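Local coordinates for Old Yellow Enzyme (Pichia, PDB 6AGZ), which probably catalyses the asymmetric reduction of the carbon-carbon double bond of enones, using bound flavin mononucleotide as its redox cofactor, at residues 49-52 with 53-57; 84-87 with 88-91; 119-122 with 123-127; 269-272 with 273-277; 352-355 with 356-359. All coordinates share one frame; numbering follows the deposited sequence.

Contact 1 of 5, residues 49-52 with 53-57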
loop_
_atom_site.group_PDB
_atom_site.type_symbol
_atom_site.label_atom_id
_atom_site.label_comp_id
_atom_site.label_asym_id
_atom_site.label_seq_id
_atom_site.Cartn_x
_atom_site.Cartn_y
_atom_site.Cartn_z
ATOM N N MET A 49 -29.451 -24.958 -12.351
ATOM C CA MET A 49 -28.364 -24.005 -12.540
ATOM C C MET A 49 -28.346 -23.468 -13.965
ATOM O O MET A 49 -28.031 -22.294 -14.191
ATOM C CB MET A 49 -27.028 -24.662 -12.197
ATOM C CG MET A 49 -26.886 -25.043 -10.732
ATOM S SD MET A 49 -25.437 -26.067 -10.426
ATOM C CE MET A 49 -24.148 -25.040 -11.123
ATOM N N LEU A 50 -28.685 -24.315 -14.940
ATOM C CA LEU A 50 -28.697 -23.877 -16.331
ATOM C C LEU A 50 -29.735 -22.783 -16.553
ATOM O O LEU A 50 -29.442 -21.752 -17.170
ATOM C CB LEU A 50 -28.954 -25.069 -17.254
ATOM C CG LEU A 50 -28.887 -24.805 -18.759
ATOM C CD1 LEU A 50 -27.803 -23.800 -19.085
ATOM C CD2 LEU A 50 -28.650 -26.098 -19.519
ATOM N N SER A 51 -30.957 -22.989 -16.055
ATOM C CA SER A 51 -31.959 -21.931 -16.134
ATOM C C SER A 51 -31.536 -20.716 -15.316
ATOM O O SER A 51 -31.775 -19.567 -15.716
ATOM C CB SER A 51 -33.312 -22.457 -15.657
ATOM O OG SER A 51 -34.267 -21.413 -15.578
ATOM N N TYR A 52 -30.884 -20.958 -14.178
ATOM C CA TYR A 52 -30.462 -19.888 -13.281
ATOM C C TYR A 52 -29.512 -18.921 -13.978
ATOM O O TYR A 52 -29.712 -17.701 -13.942
ATOM C CB TYR A 52 -29.814 -20.512 -12.042
ATOM C CG TYR A 52 -29.163 -19.562 -11.064
ATOM C CD1 TYR A 52 -29.913 -18.904 -10.098
ATOM C CD2 TYR A 52 -27.789 -19.363 -11.074
ATOM C CE1 TYR A 52 -29.315 -18.051 -9.188
ATOM C CE2 TYR A 52 -27.182 -18.514 -10.169
ATOM C CZ TYR A 52 -27.950 -17.861 -9.228
ATOM O OH TYR A 52 -27.349 -17.015 -8.324
ATOM N N TYR A 53 -28.473 -19.448 -14.628
ATOM C CA TYR A 53 -27.558 -18.589 -15.371
ATOM C C TYR A 53 -28.162 -18.111 -16.686
ATOM O O TYR A 53 -27.786 -17.043 -17.182
ATOM C CB TYR A 53 -26.242 -19.320 -15.634
ATOM C CG TYR A 53 -25.399 -19.523 -14.395
ATOM C CD1 TYR A 53 -24.628 -18.490 -13.880
ATOM C CD2 TYR A 53 -25.372 -20.748 -13.741
ATOM C CE1 TYR A 53 -23.856 -18.670 -12.747
ATOM C CE2 TYR A 53 -24.603 -20.938 -12.609
ATOM C CZ TYR A 53 -23.847 -19.896 -12.117
ATOM O OH TYR A 53 -23.080 -20.081 -10.989
ATOM N N SER A 54 -29.089 -18.882 -17.260
ATOM C CA SER A 54 -29.711 -18.491 -18.522
ATOM C C SER A 54 -30.528 -17.217 -18.361
ATOM O O SER A 54 -30.440 -16.301 -19.188
ATOM C CB SER A 54 -30.585 -19.630 -19.048
ATOM O OG SER A 54 -31.290 -19.236 -20.213
ATOM N N GLN A 55 -31.335 -17.141 -17.298
ATOM C CA GLN A 55 -32.149 -15.949 -17.076
ATOM C C GLN A 55 -31.287 -14.714 -16.851
ATOM O O GLN A 55 -31.683 -13.605 -17.226
ATOM C CB GLN A 55 -33.082 -16.164 -15.886
ATOM C CG GLN A 55 -34.066 -17.307 -16.064
ATOM C CD GLN A 55 -34.929 -17.520 -14.838
ATOM O OE1 GLN A 55 -35.341 -16.564 -14.182
ATOM N NE2 GLN A 55 -35.203 -18.780 -14.518
ATOM N N ARG A 56 -30.111 -14.884 -16.254
ATOM C CA ARG A 56 -29.215 -13.770 -15.984
ATOM C C ARG A 56 -28.310 -13.442 -17.161
ATOM O O ARG A 56 -27.702 -12.366 -17.177
ATOM C CB ARG A 56 -28.385 -14.071 -14.734
ATOM C CG ARG A 56 -29.234 -14.011 -13.481
ATOM C CD ARG A 56 -28.687 -14.826 -12.327
ATOM N NE ARG A 56 -29.559 -14.689 -11.164
ATOM C CZ ARG A 56 -30.706 -15.346 -11.011
ATOM N NH1 ARG A 56 -31.119 -16.191 -11.946
ATOM N NH2 ARG A 56 -31.443 -15.156 -9.925
ATOM N N ALA A 57 -28.209 -14.336 -18.142
ATOM C CA ALA A 57 -27.537 -14.020 -19.391
ATOM C C ALA A 57 -28.480 -13.411 -20.419
ATOM O O ALA A 57 -28.012 -12.820 -21.399
ATOM C CB ALA A 57 -26.877 -15.277 -19.965
#
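Met49 opens the contact through its backbone, its O accepting from Tyr53 N at 2.9 Å one turn on in helix 47-57, while the same oxygen also lies at the edge of the Tyr53 ring, near its plane. The terminal CE of Met49 stands loosely off that ring, 4.4 Å from Tyr53 CE2. Leu50 contributes its carbonyl to Ser54 N and turns its side chain to helix 87-102; Ser54 OG is held by Glu99 of that helix. Ser51 is engaged twice by Gln55: besides the backbone bond, OG lies in the plane of the Gln55 amide and takes a bond from NE2 at 3.0 Å. Tyr52 carries most of the contact. A chi1 of 173° swings its ring away from its own backbone N and between two neighbours, presenting an edge to the face of Tyr53 in a T-shaped pair (centroids 5.1 Å apart) and a face to Arg56. The Arg56 guanidinium lies almost flat there, planes 23° apart, in an off-centre cation-pi stack, and its NH1 reaches back to Tyr52 O at 2.9 Å. Were Arg56 an alanine, the ring face would probably lose its cationic cover and Phe346 O the bond it receives from NE. Stack and hydrogen bonds together fix the guanidinium's rotation, so the buried charge is probably stabilised by an aromatic face and backbone carbonyls.

Contact 2 of 5, residues 84-87 with 88-91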
loop_
_atom_site.group_PDB
_atom_site.type_symbol
_atom_site.label_atom_id
_atom_site.label_comp_id
_atom_site.label_asym_id
_atom_site.label_seq_id
_atom_site.Cartn_x
_atom_site.Cartn_y
_atom_site.Cartn_z
ATOM N N ILE A 84 -15.201 -28.978 -11.761
ATOM C CA ILE A 84 -14.902 -28.942 -13.191
ATOM C C ILE A 84 -13.893 -30.047 -13.507
ATOM O O ILE A 84 -13.038 -29.904 -14.390
ATOM C CB ILE A 84 -14.404 -27.537 -13.600
ATOM C CG1 ILE A 84 -14.328 -27.374 -15.126
ATOM C CG2 ILE A 84 -13.083 -27.190 -12.905
ATOM C CD1 ILE A 84 -15.649 -27.027 -15.776
ATOM N N TYR A 85 -13.989 -31.167 -12.788
ATOM C CA TYR A 85 -12.951 -32.195 -12.805
ATOM C C TYR A 85 -13.277 -33.367 -13.728
ATOM O O TYR A 85 -12.512 -33.660 -14.651
ATOM C CB TYR A 85 -12.707 -32.688 -11.374
ATOM C CG TYR A 85 -11.526 -33.616 -11.220
ATOM C CD1 TYR A 85 -10.226 -33.142 -11.331
ATOM C CD2 TYR A 85 -11.711 -34.964 -10.946
ATOM C CE1 TYR A 85 -9.144 -33.987 -11.186
ATOM C CE2 TYR A 85 -10.636 -35.816 -10.796
ATOM C CZ TYR A 85 -9.355 -35.322 -10.918
ATOM O OH TYR A 85 -8.281 -36.168 -10.770
ATOM N N THR A 86 -14.397 -34.051 -13.499
ATOM C CA THR A 86 -14.704 -35.239 -14.283
ATOM C C THR A 86 -15.279 -34.854 -15.646
ATOM O O THR A 86 -15.623 -33.697 -15.905
ATOM C CB THR A 86 -15.683 -36.146 -13.539
ATOM O OG1 THR A 86 -16.973 -35.524 -13.484
ATOM C CG2 THR A 86 -15.194 -36.411 -12.122
ATOM N N ASP A 87 -15.380 -35.852 -16.527
ATOM C CA ASP A 87 -15.941 -35.615 -17.855
ATOM C C ASP A 87 -17.376 -35.109 -17.763
ATOM O O ASP A 87 -17.750 -34.148 -18.444
ATOM C CB ASP A 87 -15.868 -36.891 -18.696
ATOM C CG ASP A 87 -14.467 -37.173 -19.210
ATOM O OD1 ASP A 87 -13.571 -36.331 -18.990
ATOM O OD2 ASP A 87 -14.266 -38.230 -19.843
ATOM N N ARG A 88 -18.193 -35.741 -16.915
ATOM C CA ARG A 88 -19.589 -35.331 -16.769
ATOM C C ARG A 88 -19.694 -33.873 -16.332
ATOM O O ARG A 88 -20.481 -33.097 -16.891
ATOM C CB ARG A 88 -20.299 -36.246 -15.767
ATOM C CG ARG A 88 -20.510 -37.669 -16.264
ATOM C CD ARG A 88 -21.174 -38.557 -15.213
ATOM N NE ARG A 88 -22.462 -38.033 -14.760
ATOM C CZ ARG A 88 -22.732 -37.692 -13.503
ATOM N NH1 ARG A 88 -21.804 -37.825 -12.564
ATOM N NH2 ARG A 88 -23.931 -37.223 -13.183
ATOM N N GLN A 89 -18.901 -33.486 -15.330
ATOM C CA GLN A 89 -18.930 -32.110 -14.842
ATOM C C GLN A 89 -18.566 -31.123 -15.947
ATOM O O GLN A 89 -19.219 -30.081 -16.103
ATOM C CB GLN A 89 -17.986 -31.969 -13.645
ATOM C CG GLN A 89 -18.327 -32.869 -12.466
ATOM C CD GLN A 89 -17.152 -33.080 -11.523
ATOM O OE1 GLN A 89 -16.059 -32.563 -11.750
ATOM N NE2 GLN A 89 -17.378 -33.853 -10.463
ATOM N N VAL A 90 -17.543 -31.447 -16.742
ATOM C CA VAL A 90 -17.128 -30.563 -17.828
ATOM C C VAL A 90 -18.210 -30.481 -18.900
ATOM O O VAL A 90 -18.421 -29.424 -19.506
ATOM C CB VAL A 90 -15.781 -31.030 -18.408
ATOM C CG1 VAL A 90 -15.402 -30.202 -19.625
ATOM C CG2 VAL A 90 -14.694 -30.943 -17.348
ATOM N N GLU A 91 -18.915 -31.588 -19.150
ATOM C CA GLU A 91 -20.030 -31.559 -20.092
ATOM C C GLU A 91 -21.125 -30.615 -19.609
ATOM O O GLU A 91 -21.598 -29.751 -20.360
ATOM C CB GLU A 91 -20.593 -32.968 -20.292
ATOM C CG GLU A 91 -19.611 -33.978 -20.855
ATOM C CD GLU A 91 -20.112 -35.406 -20.726
ATOM O OE1 GLU A 91 -21.196 -35.710 -21.265
ATOM O OE2 GLU A 91 -19.426 -36.222 -20.073
HETATM O O HOH W 1 -18.805 -37.080 -12.048
#
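Gln89 folds back over Thr86 at the start of helix 87-102, and the tight part of the contact gathers round its amide oxygen. OE1 is gripped by two backbone N-H groups: Tyr85 N at 2.7 Å, nearly in line with the side-chain C=O, and Thr86 N at 2.8 Å, well above the carbonyl plane. The Gln89 chain, extended beyond CG, runs close past the threonine hydroxyl, its CD 3.1 Å from Thr86 OG1. One residue on, Val90 CG2 presses against the backbone, 3.2 Å from Thr86 O, and more loosely against Ile84 CG1; Ile84 itself is buried against strand 106-112 and helix 158-179.

Thr86 and Gln89 form a capping box at this N-terminus. In the return half, Gln89 N gives a weak bond of 3.4 Å to Thr86 OG1, which chi1 of 70° sets between the backbone N and the carbonyl carbon, facing the first turn. This helix follows barrel strand 63-70.

The other side is looser and more watery. A water lies 2.8 Å from Thr86 OG1 and accepts a weak bond from Arg88 NH1, whose guanidinium is otherwise committed to Asp42 and the C-terminal Ala405. On the exposed flank, Asp87 and Glu91 meet mainly through the backbone bond from Glu91 N to Asp87 O, their carboxylates remaining apart, with OD2 of Asp87 5.5 Å from OE2 of Glu91.

Contact 3 of 5, residues 119-122 with 123-127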
loop_
_atom_site.group_PDB
_atom_site.type_symbol
_atom_site.label_atom_id
_atom_site.label_comp_id
_atom_site.label_asym_id
_atom_site.label_seq_id
_atom_site.Cartn_x
_atom_site.Cartn_y
_atom_site.Cartn_z
ATOM N N ASP A 119 -15.055 -29.003 4.674
ATOM C CA ASP A 119 -15.742 -29.984 5.502
ATOM C C ASP A 119 -14.817 -31.178 5.695
ATOM O O ASP A 119 -14.586 -31.925 4.733
ATOM C CB ASP A 119 -17.052 -30.411 4.829
ATOM C CG ASP A 119 -17.913 -31.314 5.707
ATOM O OD1 ASP A 119 -17.388 -31.952 6.644
ATOM O OD2 ASP A 119 -19.133 -31.392 5.446
ATOM N N PRO A 120 -14.266 -31.400 6.891
ATOM C CA PRO A 120 -13.331 -32.524 7.057
ATOM C C PRO A 120 -14.007 -33.881 6.990
ATOM O O PRO A 120 -13.384 -34.848 6.533
ATOM C CB PRO A 120 -12.717 -32.263 8.438
ATOM C CG PRO A 120 -13.778 -31.515 9.176
ATOM C CD PRO A 120 -14.481 -30.663 8.149
ATOM N N LYS A 121 -15.264 -33.982 7.428
ATOM C CA LYS A 121 -15.977 -35.253 7.365
ATOM C C LYS A 121 -16.222 -35.675 5.921
ATOM O O LYS A 121 -16.007 -36.836 5.558
ATOM C CB LYS A 121 -17.295 -35.146 8.134
ATOM C CG LYS A 121 -18.199 -36.365 8.032
ATOM C CD LYS A 121 -19.506 -36.125 8.778
ATOM C CE LYS A 121 -20.515 -37.235 8.529
ATOM N NZ LYS A 121 -20.109 -38.529 9.147
ATOM N N LEU A 122 -16.671 -34.739 5.083
ATOM C CA LEU A 122 -16.916 -35.048 3.676
ATOM C C LEU A 122 -15.622 -35.441 2.969
ATOM O O LEU A 122 -15.578 -36.433 2.229
ATOM C CB LEU A 122 -17.571 -33.846 2.995
ATOM C CG LEU A 122 -18.026 -33.988 1.543
ATOM C CD1 LEU A 122 -19.045 -35.107 1.404
ATOM C CD2 LEU A 122 -18.609 -32.673 1.056
ATOM N N LEU A 123 -14.554 -34.666 3.190
ATOM C CA LEU A 123 -13.243 -35.015 2.649
ATOM C C LEU A 123 -12.833 -36.420 3.068
ATOM O O LEU A 123 -12.353 -37.213 2.249
ATOM C CB LEU A 123 -12.196 -34.000 3.113
ATOM C CG LEU A 123 -12.128 -32.633 2.431
ATOM C CD1 LEU A 123 -11.084 -31.764 3.115
ATOM C CD2 LEU A 123 -11.811 -32.787 0.953
ATOM N N LYS A 124 -13.009 -36.739 4.353
ATOM C CA LYS A 124 -12.679 -38.073 4.847
ATOM C C LYS A 124 -13.480 -39.143 4.115
ATOM O O LYS A 124 -12.928 -40.160 3.678
ATOM C CB LYS A 124 -12.932 -38.147 6.352
ATOM C CG LYS A 124 -12.787 -39.541 6.938
ATOM C CD LYS A 124 -11.507 -39.670 7.741
ATOM C CE LYS A 124 -11.447 -41.001 8.473
ATOM N NZ LYS A 124 -10.181 -41.156 9.239
ATOM N N GLU A 125 -14.789 -38.926 3.970
ATOM C CA GLU A 125 -15.631 -39.881 3.261
ATOM C C GLU A 125 -15.232 -40.028 1.801
ATOM O O GLU A 125 -15.517 -41.066 1.194
ATOM C CB GLU A 125 -17.098 -39.467 3.368
ATOM C CG GLU A 125 -17.637 -39.498 4.787
ATOM C CD GLU A 125 -19.033 -38.922 4.893
ATOM O OE1 GLU A 125 -19.553 -38.424 3.873
ATOM O OE2 GLU A 125 -19.609 -38.968 6.000
ATOM N N HIS A 126 -14.584 -39.019 1.223
ATOM C CA HIS A 126 -13.998 -39.153 -0.103
ATOM C C HIS A 126 -12.523 -39.539 -0.055
ATOM O O HIS A 126 -11.836 -39.449 -1.078
ATOM C CB HIS A 126 -14.183 -37.858 -0.897
ATOM C CG HIS A 126 -15.591 -37.630 -1.350
ATOM N ND1 HIS A 126 -16.560 -37.094 -0.530
ATOM C CD2 HIS A 126 -16.197 -37.878 -2.535
ATOM C CE1 HIS A 126 -17.701 -37.015 -1.192
ATOM N NE2 HIS A 126 -17.507 -37.484 -2.412
ATOM N N GLY A 127 -12.027 -39.965 1.106
ATOM C CA GLY A 127 -10.663 -40.449 1.214
ATOM C C GLY A 127 -9.596 -39.392 1.041
ATOM O O GLY A 127 -8.497 -39.703 0.570
#
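Leu122 and His126 meet near the end of the short helix 120-125, which has an Asp N-cap at its start and a Schellman motif at its finish, with Gly127, at positive phi, as the C-prime residue. Among the hydrogen bonds, regular i to i+4 backbone pairs join Asp119 to Leu123, Pro120 to Lys124 and Lys121 to Glu125. Asp119 OD1 caps the first turn with weak bonds to Lys121 N and Leu122 N, and at the other end Gly127 N bonds to Lys124 O at 2.7 Å.

The charged contact is a surface salt bridge, Lys121 NZ to Glu125 OE2 at 3.2 Å. The bend of the lysine chain at its last torsion (chi4 69°) leaves CE as near to that oxygen as NZ; the hydrogen bond within the bridge is weak.

Side-chain packing is lighter. Leu122 and His126 lie side by side, pointing the same way, with Leu122 CD1 3.5 Å from CE1 of the imidazole; Leu77 from another loop touches both.

Leu122 O is held by two donors of one residue, His126 N at 2.9 Å and His126 ND1 at 3.0 Å, the oxygen lying in the ring plane while ND1 stands above the carbonyl plane.

Contact 4 of 5, residues 269-272 with 273-277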
loop_
_atom_site.group_PDB
_atom_site.type_symbol
_atom_site.label_atom_id
_atom_site.label_comp_id
_atom_site.label_asym_id
_atom_site.label_seq_id
_atom_site.Cartn_x
_atom_site.Cartn_y
_atom_site.Cartn_z
ATOM N N LEU A 269 1.435 -8.552 -10.239
ATOM C CA LEU A 269 0.504 -8.709 -11.352
ATOM C C LEU A 269 0.685 -7.596 -12.381
ATOM O O LEU A 269 0.681 -7.849 -13.593
ATOM C CB LEU A 269 -0.934 -8.741 -10.832
ATOM C CG LEU A 269 -1.263 -9.869 -9.850
ATOM C CD1 LEU A 269 -2.709 -9.774 -9.388
ATOM C CD2 LEU A 269 -0.980 -11.228 -10.475
ATOM N N GLU A 270 0.861 -6.357 -11.913
ATOM C CA GLU A 270 1.103 -5.247 -12.826
ATOM C C GLU A 270 2.439 -5.391 -13.545
ATOM O O GLU A 270 2.571 -4.952 -14.691
ATOM C CB GLU A 270 1.048 -3.919 -12.070
ATOM C CG GLU A 270 1.222 -2.689 -12.951
ATOM C CD GLU A 270 0.083 -2.511 -13.938
ATOM O OE1 GLU A 270 -1.049 -2.934 -13.625
ATOM O OE2 GLU A 270 0.320 -1.950 -15.029
ATOM N N ARG A 271 3.439 -5.993 -12.893
ATOM C CA ARG A 271 4.710 -6.240 -13.568
ATOM C C ARG A 271 4.548 -7.265 -14.681
ATOM O O ARG A 271 5.084 -7.086 -15.783
ATOM C CB ARG A 271 5.766 -6.701 -12.563
ATOM C CG ARG A 271 7.083 -7.131 -13.200
ATOM C CD ARG A 271 8.189 -7.301 -12.166
ATOM N NE ARG A 271 8.060 -8.543 -11.408
ATOM C CZ ARG A 271 8.458 -9.733 -11.845
ATOM N NH1 ARG A 271 9.012 -9.854 -13.044
ATOM N NH2 ARG A 271 8.301 -10.807 -11.084
ATOM N N ARG A 272 3.811 -8.345 -14.412
ATOM C CA ARG A 272 3.508 -9.308 -15.465
ATOM C C ARG A 272 2.757 -8.645 -16.612
ATOM O O ARG A 272 2.998 -8.957 -17.784
ATOM C CB ARG A 272 2.703 -10.474 -14.893
ATOM C CG ARG A 272 3.547 -11.453 -14.103
ATOM C CD ARG A 272 2.722 -12.219 -13.084
ATOM N NE ARG A 272 3.518 -13.254 -12.430
ATOM C CZ ARG A 272 4.380 -13.022 -11.445
ATOM N NH1 ARG A 272 4.562 -11.788 -10.995
ATOM N NH2 ARG A 272 5.062 -14.024 -10.909
ATOM N N ALA A 273 1.847 -7.721 -16.294
ATOM C CA ALA A 273 1.165 -6.972 -17.344
ATOM C C ALA A 273 2.146 -6.115 -18.136
ATOM O O ALA A 273 2.033 -5.999 -19.362
ATOM C CB ALA A 273 0.063 -6.110 -16.735
ATOM N N LYS A 274 3.119 -5.509 -17.450
ATOM C CA LYS A 274 4.139 -4.717 -18.124
ATOM C C LYS A 274 5.053 -5.573 -18.984
ATOM O O LYS A 274 5.684 -5.047 -19.907
ATOM C CB LYS A 274 4.972 -3.939 -17.103
ATOM C CG LYS A 274 4.239 -2.778 -16.453
ATOM C CD LYS A 274 5.115 -2.093 -15.416
ATOM C CE LYS A 274 4.452 -0.839 -14.871
ATOM N NZ LYS A 274 5.268 -0.209 -13.795
ATOM N N GLU A 275 5.148 -6.870 -18.700
ATOM C CA GLU A 275 5.884 -7.798 -19.546
ATOM C C GLU A 275 4.987 -8.480 -20.573
ATOM O O GLU A 275 5.376 -9.506 -21.144
ATOM C CB GLU A 275 6.607 -8.835 -18.686
ATOM C CG GLU A 275 7.748 -8.246 -17.872
ATOM C CD GLU A 275 8.278 -9.202 -16.825
ATOM O OE1 GLU A 275 7.765 -10.338 -16.739
ATOM O OE2 GLU A 275 9.210 -8.816 -16.088
ATOM N N GLY A 276 3.803 -7.929 -20.820
ATOM C CA GLY A 276 2.928 -8.427 -21.860
ATOM C C GLY A 276 1.998 -9.547 -21.462
ATOM O O GLY A 276 1.479 -10.240 -22.344
ATOM N N LYS A 277 1.762 -9.749 -20.165
ATOM C CA LYS A 277 0.790 -10.735 -19.687
ATOM C C LYS A 277 -0.159 -10.009 -18.740
ATOM O O LYS A 277 0.011 -10.037 -17.518
ATOM C CB LYS A 277 1.480 -11.921 -19.017
ATOM C CG LYS A 277 2.551 -12.576 -19.873
ATOM C CD LYS A 277 3.107 -13.817 -19.201
ATOM C CE LYS A 277 3.578 -13.514 -17.790
ATOM N NZ LYS A 277 3.331 -14.655 -16.869
HETATM O O HOH W 2 -1.058 -9.169 -15.354
#
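Arg272 and Lys277 meet through the backbone: Arg272 O takes a bond from Lys277 N at 2.8 Å. The arginine side chain reaches across to Asp225 of helix 218-231 and also bonds Glu268 of its own helix. Asp225, which makes a long, weak ion pair with Lys277 NZ as well, probably eases the nearness of that amine to Arg272 NE, 4.7 Å away.

The bond from Lys277 N, with that from Gly276 N to Ala273 O at 3.0 Å, makes a Schellman motif that closes helix 258-274 of the TIM barrel before strand 281-285; Gly276, at positive phi, is its C-prime residue. A bridging water donates to Leu269 O at 2.8 Å and to Lys277 O at 2.6 Å.

Arg271 runs alongside Glu275. Its chain bends at chi3 (77°), bringing NH1 to Glu275 OE2 at 3.2 Å in a weakly bonded salt bridge. The oxygen lies near the guanidinium plane, at its edge, but the carboxylate is turned 74° against that plane. The stronger partner of this guanidinium is Glu268, and Glu255 of the second subunit packs on the arginine.

Ala273, in the last turn, bonds through N to Leu269 O, its CB 3.4 Å from Glu270 O.

Contact 5 of 5, residues 352-355 with 356-359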
loop_
_atom_site.group_PDB
_atom_site.type_symbol
_atom_site.label_atom_id
_atom_site.label_comp_id
_atom_site.label_asym_id
_atom_site.label_seq_id
_atom_site.Cartn_x
_atom_site.Cartn_y
_atom_site.Cartn_z
ATOM N N LEU A 352 -31.870 -8.180 -13.351
ATOM C CA LEU A 352 -31.228 -7.016 -12.745
ATOM C C LEU A 352 -30.621 -6.042 -13.751
ATOM O O LEU A 352 -30.727 -4.824 -13.519
ATOM C CB LEU A 352 -30.156 -7.484 -11.746
ATOM C CG LEU A 352 -29.430 -6.379 -10.968
ATOM C CD1 LEU A 352 -30.385 -5.717 -9.987
ATOM C CD2 LEU A 352 -28.203 -6.918 -10.246
ATOM N N PRO A 353 -29.977 -6.473 -14.848
ATOM C CA PRO A 353 -29.451 -5.480 -15.803
ATOM C C PRO A 353 -30.502 -4.518 -16.331
ATOM O O PRO A 353 -30.242 -3.311 -16.410
ATOM C CB PRO A 353 -28.867 -6.354 -16.919
ATOM C CG PRO A 353 -28.470 -7.604 -16.232
ATOM C CD PRO A 353 -29.513 -7.835 -15.177
ATOM N N ASN A 354 -31.686 -5.011 -16.697
ATOM C CA ASN A 354 -32.711 -4.114 -17.220
ATOM C C ASN A 354 -33.312 -3.244 -16.125
ATOM O O ASN A 354 -33.674 -2.089 -16.382
ATOM C CB ASN A 354 -33.799 -4.913 -17.934
ATOM C CG ASN A 354 -33.361 -5.390 -19.304
ATOM O OD1 ASN A 354 -32.322 -4.970 -19.815
ATOM N ND2 ASN A 354 -34.159 -6.258 -19.915
ATOM N N ARG A 355 -33.427 -3.772 -14.902
ATOM C CA ARG A 355 -33.979 -2.979 -13.808
ATOM C C ARG A 355 -33.053 -1.824 -13.449
ATOM O O ARG A 355 -33.512 -0.701 -13.203
ATOM C CB ARG A 355 -34.232 -3.859 -12.581
ATOM C CG ARG A 355 -35.336 -4.894 -12.754
ATOM C CD ARG A 355 -35.884 -5.340 -11.412
ATOM N NE ARG A 355 -36.307 -6.737 -11.441
ATOM C CZ ARG A 355 -37.079 -7.315 -10.526
ATOM N NH1 ARG A 355 -37.518 -6.611 -9.498
ATOM N NH2 ARG A 355 -37.398 -8.594 -10.648
ATOM N N LEU A 356 -31.744 -2.082 -13.400
ATOM C CA LEU A 356 -30.799 -0.997 -13.171
ATOM C C LEU A 356 -30.722 -0.067 -14.374
ATOM O O LEU A 356 -30.525 1.143 -14.210
ATOM C CB LEU A 356 -29.420 -1.565 -12.839
ATOM C CG LEU A 356 -29.325 -2.324 -11.515
ATOM C CD1 LEU A 356 -27.906 -2.823 -11.282
ATOM C CD2 LEU A 356 -29.784 -1.438 -10.368
ATOM N N ARG A 357 -30.885 -0.608 -15.583
ATOM C CA ARG A 357 -30.851 0.220 -16.783
ATOM C C ARG A 357 -31.998 1.221 -16.798
ATOM O O ARG A 357 -31.804 2.397 -17.135
ATOM C CB ARG A 357 -30.900 -0.665 -18.027
ATOM C CG ARG A 357 -30.880 0.092 -19.345
ATOM C CD ARG A 357 -31.374 -0.794 -20.475
ATOM N NE ARG A 357 -32.777 -1.160 -20.291
ATOM C CZ ARG A 357 -33.399 -2.119 -20.970
ATOM N NH1 ARG A 357 -32.741 -2.823 -21.881
ATOM N NH2 ARG A 357 -34.677 -2.378 -20.732
ATOM N N ASP A 358 -33.199 0.780 -16.432
ATOM C CA ASP A 358 -34.390 1.614 -16.501
ATOM C C ASP A 358 -34.781 2.214 -15.157
ATOM O O ASP A 358 -35.746 2.982 -15.096
ATOM C CB ASP A 358 -35.560 0.805 -17.069
ATOM C CG ASP A 358 -35.201 0.096 -18.360
ATOM O OD1 ASP A 358 -34.332 0.607 -19.099
ATOM O OD2 ASP A 358 -35.783 -0.974 -18.636
ATOM N N GLY A 359 -34.065 1.887 -14.086
ATOM C CA GLY A 359 -34.379 2.443 -12.782
ATOM C C GLY A 359 -35.609 1.843 -12.137
ATOM O O GLY A 359 -36.377 2.561 -11.483
HETATM O O HOH W 3 -33.779 -5.520 -23.147
#
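Asn354 and Arg357 lie side by side on the surface of helix 352-358, the short helix that follows the last barrel strand, 338-341, and the helix 344-348. Their flat ends are stacked: amide and guanidinium planes stand 22° apart, and Asn354 OD1 sits over one face of the guanidinium, toward its rim, 3.0 Å from Arg357 NH1. An oxygen above the face is badly placed for the N-H groups, so this is a polar stack without a hydrogen bond. The bend in Arg357 at chi3 (65°) folds the guanidinium back over the amide.

At its edge the same guanidinium meets Asp358 side-on, NE to OD1 at 2.6 Å and NH2 to OD2 at 2.8 Å. The second bond uses the syn lone pair of OD2 and is nearly straight (169°), and the pair of bonds holds the guanidinium against rotation. Replacing Asp358 by an alanine would probably leave this arginine charge without its carboxylate mate and the guanidinium freer to swing off the Asn354 amide.

On the inner side, Leu352 and Leu356 meet at an angle one turn apart, Leu352 CD1 3.9 Å from Leu356 CG, with Leu29 of the first barrel strand against Leu356. The guanidinium of Arg355 is salt-bridged to Asp351.

A water near the guanidinium plane bridges the stacked pair, accepting from Arg357 NH1 at 3.2 Å and, weakly, from Asn354 ND2 at 3.3 Å.

In the fold
The five contacts follow one another along one TIM-barrel chain without overlap, each within a single helix or at its end. Contact 1 lies in helix 47-57, between barrel strands 29-31 and 63-70; contact 2 starts the adjacent helix 87-102, the centres of the two contacts about 19 Å apart. Contacts 1 and 5 are closer, with centres about 17 Å and nearest atoms about 5 Å apart, and side chains of both come within about 8 Å of the flavin. Contacts 3 and 5 lie on opposite sides of the chain's centre, with centres about 43 Å apart. Contact 4 nears the second subunit. Contacts 1, 2 and 4 thus lie on helices between barrel strands, contacts 3 and 5 on additions to the barrel.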